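Tlr1789 protein (PDB 2X8X) probably assembles proteins into the cyanobacterial outer membrane, its N-terminal POTRA domains, the part in this structure, presumably handling the incoming substrates. Local coordinates at residues T173-T184 with D198-F208. Sequence-based numbering, arbitrary orientation.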
loop_
_atom_site.group_PDB
_atom_site.type_symbol
_atom_site.label_atom_id
_atom_site.label_comp_id
_atom_site.label_asym_id
_atom_site.label_seq_id
_atom_site.Cartn_x
_atom_site.Cartn_y
_atom_site.Cartn_z
ATOM N N THR A 173 -41.530 -2.187 -9.000
ATOM C CA THR A 173 -41.259 -3.273 -8.031
ATOM C C THR A 173 -40.927 -2.695 -6.618
ATOM O O THR A 173 -40.258 -1.672 -6.497
ATOM C CB THR A 173 -40.073 -4.196 -8.509
ATOM O OG1 THR A 173 -39.867 -5.258 -7.558
ATOM C CG2 THR A 173 -38.772 -3.393 -8.559
ATOM N N ARG A 174 -41.356 -3.363 -5.561
ATOM C CA ARG A 174 -40.996 -2.918 -4.200
ATOM C C ARG A 174 -39.533 -3.180 -3.865
ATOM O O ARG A 174 -38.949 -4.155 -4.350
ATOM C CB ARG A 174 -41.894 -3.593 -3.171
ATOM C CG ARG A 174 -43.362 -3.658 -3.629
ATOM C CD ARG A 174 -44.083 -2.382 -3.353
ATOM N NE ARG A 174 -45.068 -2.624 -2.302
ATOM C CZ ARG A 174 -44.815 -2.567 -0.989
ATOM N NH1 ARG A 174 -43.603 -2.247 -0.520
ATOM N NH2 ARG A 174 -45.795 -2.816 -0.131
ATOM N N ASP A 175 -38.966 -2.313 -3.022
ATOM C CA ASP A 175 -37.577 -2.441 -2.566
ATOM C C ASP A 175 -37.270 -3.821 -1.963
ATOM O O ASP A 175 -36.231 -4.389 -2.263
ATOM C CB ASP A 175 -37.174 -1.351 -1.515
ATOM C CG ASP A 175 -37.191 0.103 -2.072
ATOM O OD1 ASP A 175 -36.983 0.351 -3.283
ATOM O OD2 ASP A 175 -37.406 1.015 -1.247
ATOM N N PHE A 176 -38.154 -4.372 -1.133
ATOM C CA PHE A 176 -37.813 -5.663 -0.492
ATOM C C PHE A 176 -37.531 -6.773 -1.507
ATOM O O PHE A 176 -36.733 -7.666 -1.255
ATOM C CB PHE A 176 -38.862 -6.108 0.565
ATOM C CG PHE A 176 -40.203 -6.487 -0.029
ATOM C CD1 PHE A 176 -40.428 -7.779 -0.531
ATOM C CD2 PHE A 176 -41.251 -5.553 -0.113
ATOM C CE1 PHE A 176 -41.703 -8.145 -1.130
ATOM C CE2 PHE A 176 -42.523 -5.903 -0.683
ATOM C CZ PHE A 176 -42.736 -7.201 -1.200
ATOM N N VAL A 177 -38.213 -6.723 -2.656
ATOM C CA VAL A 177 -38.108 -7.760 -3.703
ATOM C C VAL A 177 -36.682 -7.866 -4.177
ATOM O O VAL A 177 -36.172 -8.981 -4.383
ATOM C CB VAL A 177 -39.077 -7.512 -4.879
ATOM C CG1 VAL A 177 -38.871 -8.526 -6.028
ATOM C CG2 VAL A 177 -40.499 -7.648 -4.416
ATOM N N ILE A 178 -36.045 -6.703 -4.323
ATOM C CA ILE A 178 -34.661 -6.633 -4.754
ATOM C C ILE A 178 -33.721 -6.919 -3.578
ATOM O O ILE A 178 -32.804 -7.744 -3.690
ATOM C CB ILE A 178 -34.318 -5.262 -5.362
ATOM C CG1 ILE A 178 -35.076 -5.082 -6.693
ATOM C CG2 ILE A 178 -32.841 -5.167 -5.621
ATOM C CD1 ILE A 178 -35.209 -3.615 -7.066
ATOM N N SER A 179 -33.960 -6.230 -2.470
ATOM C CA SER A 179 -33.047 -6.312 -1.336
ATOM C C SER A 179 -32.898 -7.791 -0.839
ATOM O O SER A 179 -31.820 -8.248 -0.446
ATOM C CB SER A 179 -33.597 -5.372 -0.255
ATOM O OG SER A 179 -32.784 -5.488 0.895
ATOM N N ARG A 180 -33.986 -8.546 -0.862
ATOM C CA ARG A 180 -33.946 -9.903 -0.314
ATOM C C ARG A 180 -33.191 -10.889 -1.178
ATOM O O ARG A 180 -32.907 -12.004 -0.741
ATOM C CB ARG A 180 -35.335 -10.408 -0.013
ATOM C CG ARG A 180 -36.067 -11.029 -1.186
ATOM C CD ARG A 180 -37.541 -11.257 -0.718
ATOM N NE ARG A 180 -38.470 -11.234 -1.856
ATOM C CZ ARG A 180 -39.745 -11.620 -1.820
ATOM N NH1 ARG A 180 -40.296 -12.075 -0.696
ATOM N NH2 ARG A 180 -40.477 -11.548 -2.930
ATOM N N GLU A 181 -32.853 -10.477 -2.400
ATOM C CA GLU A 181 -32.010 -11.310 -3.239
ATOM C C GLU A 181 -30.534 -11.042 -3.066
ATOM O O GLU A 181 -29.717 -11.807 -3.608
ATOM C CB GLU A 181 -32.376 -11.115 -4.713
ATOM C CG GLU A 181 -33.828 -11.486 -4.972
ATOM C CD GLU A 181 -34.141 -12.949 -4.690
ATOM O OE1 GLU A 181 -33.283 -13.852 -4.965
ATOM O OE2 GLU A 181 -35.281 -13.187 -4.238
ATOM N N MET A 182 -30.204 -9.957 -2.347
ATOM C CA MET A 182 -28.844 -9.447 -2.328
ATOM C C MET A 182 -28.134 -9.692 -1.004
ATOM O O MET A 182 -28.618 -9.286 0.058
ATOM C CB MET A 182 -28.845 -7.945 -2.644
ATOM C CG MET A 182 -29.301 -7.683 -4.082
ATOM S SD MET A 182 -29.077 -5.937 -4.412
ATOM C CE MET A 182 -27.258 -5.731 -4.293
ATOM N N ASP A 183 -26.978 -10.329 -1.087
ATOM C CA ASP A 183 -26.008 -10.359 0.042
ATOM C C ASP A 183 -25.174 -9.081 0.191
ATOM O O ASP A 183 -24.659 -8.795 1.289
ATOM C CB ASP A 183 -25.012 -11.505 -0.119
ATOM C CG ASP A 183 -25.637 -12.874 0.045
ATOM O OD1 ASP A 183 -26.662 -13.020 0.785
ATOM O OD2 ASP A 183 -25.054 -13.817 -0.551
ATOM N N THR A 184 -24.942 -8.373 -0.908
ATOM C CA THR A 184 -24.315 -7.044 -0.823
ATOM C C THR A 184 -25.299 -6.072 -0.153
ATOM O O THR A 184 -26.340 -5.772 -0.736
ATOM C CB THR A 184 -23.963 -6.539 -2.229
ATOM O OG1 THR A 184 -23.154 -7.524 -2.884
ATOM C CG2 THR A 184 -23.160 -5.217 -2.180
ATOM N N ASP A 198 -25.394 -11.936 -6.822
ATOM C CA ASP A 198 -26.571 -11.127 -6.543
ATOM C C ASP A 198 -27.252 -10.785 -7.879
ATOM O O ASP A 198 -28.472 -10.845 -7.966
ATOM C CB ASP A 198 -26.175 -9.769 -5.916
ATOM C CG ASP A 198 -25.831 -9.856 -4.393
ATOM O OD1 ASP A 198 -26.054 -10.906 -3.723
ATOM O OD2 ASP A 198 -25.329 -8.823 -3.873
ATOM N N LEU A 199 -26.471 -10.387 -8.889
ATOM C CA LEU A 199 -27.034 -9.986 -10.172
ATOM C C LEU A 199 -27.726 -11.194 -10.909
ATOM O O LEU A 199 -28.764 -11.049 -11.595
ATOM C CB LEU A 199 -25.943 -9.383 -11.059
ATOM C CG LEU A 199 -25.396 -8.001 -10.698
ATOM C CD1 LEU A 199 -24.231 -7.717 -11.634
ATOM C CD2 LEU A 199 -26.541 -7.015 -10.909
ATOM N N ARG A 200 -27.130 -12.375 -10.781
ATOM C CA ARG A 200 -27.734 -13.638 -11.218
ATOM C C ARG A 200 -29.053 -13.943 -10.530
ATOM O O ARG A 200 -30.032 -14.341 -11.202
ATOM C CB ARG A 200 -26.718 -14.794 -11.117
ATOM C CG ARG A 200 -25.665 -14.593 -12.251
ATOM C CD ARG A 200 -24.737 -15.808 -12.479
ATOM N NE ARG A 200 -24.118 -16.213 -11.203
ATOM C CZ ARG A 200 -22.891 -15.869 -10.784
ATOM N NH1 ARG A 200 -22.101 -15.100 -11.539
ATOM N NH2 ARG A 200 -22.450 -16.311 -9.599
ATOM N N ARG A 201 -29.134 -13.672 -9.227
ATOM C CA ARG A 201 -30.421 -13.837 -8.530
ATOM C C ARG A 201 -31.412 -12.810 -8.990
ATOM O O ARG A 201 -32.590 -13.116 -9.101
ATOM C CB ARG A 201 -30.285 -13.787 -6.973
ATOM C CG ARG A 201 -29.824 -15.101 -6.362
ATOM C CD ARG A 201 -29.773 -15.065 -4.807
ATOM N NE ARG A 201 -28.805 -14.072 -4.342
ATOM C CZ ARG A 201 -27.507 -14.289 -4.104
ATOM N NH1 ARG A 201 -26.961 -15.491 -4.250
ATOM N NH2 ARG A 201 -26.740 -13.293 -3.685
ATOM N N LEU A 202 -30.950 -11.579 -9.247
ATOM C CA LEU A 202 -31.878 -10.553 -9.767
ATOM C C LEU A 202 -32.366 -10.986 -11.169
ATOM O O LEU A 202 -33.556 -10.849 -11.498
ATOM C CB LEU A 202 -31.259 -9.143 -9.760
ATOM C CG LEU A 202 -31.025 -8.600 -8.323
ATOM C CD1 LEU A 202 -30.270 -7.251 -8.439
ATOM C CD2 LEU A 202 -32.347 -8.517 -7.479
ATOM N N PHE A 203 -31.491 -11.570 -11.966
ATOM C CA PHE A 203 -31.899 -12.064 -13.332
ATOM C C PHE A 203 -32.946 -13.158 -13.232
ATOM O O PHE A 203 -33.848 -13.242 -14.069
ATOM C CB PHE A 203 -30.678 -12.629 -14.093
ATOM C CG PHE A 203 -30.852 -12.672 -15.668
ATOM C CD1 PHE A 203 -31.591 -13.682 -16.302
ATOM C CD2 PHE A 203 -30.246 -11.678 -16.497
ATOM C CE1 PHE A 203 -31.773 -13.697 -17.718
ATOM C CE2 PHE A 203 -30.393 -11.692 -17.945
ATOM C CZ PHE A 203 -31.160 -12.726 -18.558
ATOM N N GLU A 204 -32.780 -14.046 -12.261
ATOM C CA GLU A 204 -33.654 -15.240 -12.131
ATOM C C GLU A 204 -35.076 -14.808 -11.734
ATOM O O GLU A 204 -35.993 -15.593 -11.840
ATOM C CB GLU A 204 -33.054 -16.309 -11.123
ATOM C CG GLU A 204 -32.243 -17.451 -11.818
ATOM C CD GLU A 204 -30.987 -17.957 -11.075
ATOM O OE1 GLU A 204 -30.162 -18.656 -11.720
ATOM O OE2 GLU A 204 -30.800 -17.688 -9.867
ATOM N N LEU A 205 -35.275 -13.561 -11.324
ATOM C CA LEU A 205 -36.658 -13.075 -10.991
ATOM C C LEU A 205 -37.500 -12.788 -12.259
ATOM O O LEU A 205 -38.706 -12.930 -12.236
ATOM C CB LEU A 205 -36.629 -11.777 -10.223
ATOM C CG LEU A 205 -35.941 -11.833 -8.826
ATOM C CD1 LEU A 205 -35.956 -10.463 -8.247
ATOM C CD2 LEU A 205 -36.686 -12.733 -7.925
ATOM N N GLY A 206 -36.848 -12.375 -13.339
ATOM C CA GLY A 206 -37.569 -12.272 -14.623
ATOM C C GLY A 206 -38.238 -10.911 -14.801
ATOM O O GLY A 206 -39.131 -10.774 -15.615
ATOM N N LEU A 207 -37.801 -9.919 -14.016
ATOM C CA LEU A 207 -38.478 -8.636 -13.826
ATOM C C LEU A 207 -37.807 -7.501 -14.556
ATOM O O LEU A 207 -38.494 -6.493 -14.839
ATOM C CB LEU A 207 -38.423 -8.258 -12.336
ATOM C CG LEU A 207 -39.340 -9.034 -11.425
ATOM C CD1 LEU A 207 -39.324 -8.452 -9.985
ATOM C CD2 LEU A 207 -40.750 -9.190 -12.047
ATOM N N PHE A 208 -36.487 -7.635 -14.808
ATOM C CA PHE A 208 -35.628 -6.539 -15.276
ATOM C C PHE A 208 -35.010 -6.796 -16.630
ATOM O O PHE A 208 -34.489 -7.880 -16.878
ATOM C CB PHE A 208 -34.483 -6.237 -14.256
ATOM C CG PHE A 208 -34.979 -6.170 -12.860
ATOM C CD1 PHE A 208 -35.941 -5.196 -12.505
ATOM C CD2 PHE A 208 -34.606 -7.138 -11.939
ATOM C CE1 PHE A 208 -36.447 -5.137 -11.207
ATOM C CE2 PHE A 208 -35.099 -7.114 -10.625
ATOM C CZ PHE A 208 -36.008 -6.130 -10.256
HETATM O O HOH W 1 -33.720 -15.165 -7.693
#
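Asp198 faces residues 182-184 and spreads its carboxylate along the backbone there. Asp198 OD1 accepts the amide N of Asp183 at 2.9 Å, the donor standing 35° out of the carboxylate plane. OD2 takes two bonds from one residue: Thr184 N comes in on the syn lone pair, while Thr184 OG1, 2.7 Å from Asp198 OD2, arrives on the syn side but tilted out of the plane. With both oxygens gripped, rotation of the carboxylate is fixed.

One turn on, Arg201 runs extended through chi2 and then bends at chi3 (-62°), which brings the edge of its guanidinium to the carbonyl of Glu181. The N-H of Arg201 NE points nearly straight at Glu181 O, which lies close to the guanidinium plane. Arg201 NH2 also pairs with Asp198 OD1 in a salt bridge modelled so short that its detail is doubtful, and Asp183 OD2 adds a looser, purely electrostatic one from well out of that plane.

Both segments belong to the third POTRA domain of the chain, where helices 175-179 and 192-205 pack on a three-stranded mixed sheet; Ile178 and Phe208 both reach Ile230 of its central strand. Leu202 CD2 lies 3.8 Å from Glu181 CB, those two side chains sliding past each other in opposite directions, and also touches Ile178 CG2, where Ile178 and Leu202 cross at about a right angle. The Glu181 chain bends at chi2 (-62°), its CG and carboxylate resting against the methyls of Leu205, and a water donates to both its OE1 and Arg201 O. Farther along, Val177 CG1 touches the CD1 methyls of Leu205 and Leu207, and Thr173 CG2 meets the edge of the Phe208 ring at CE1, 3.9 Å away.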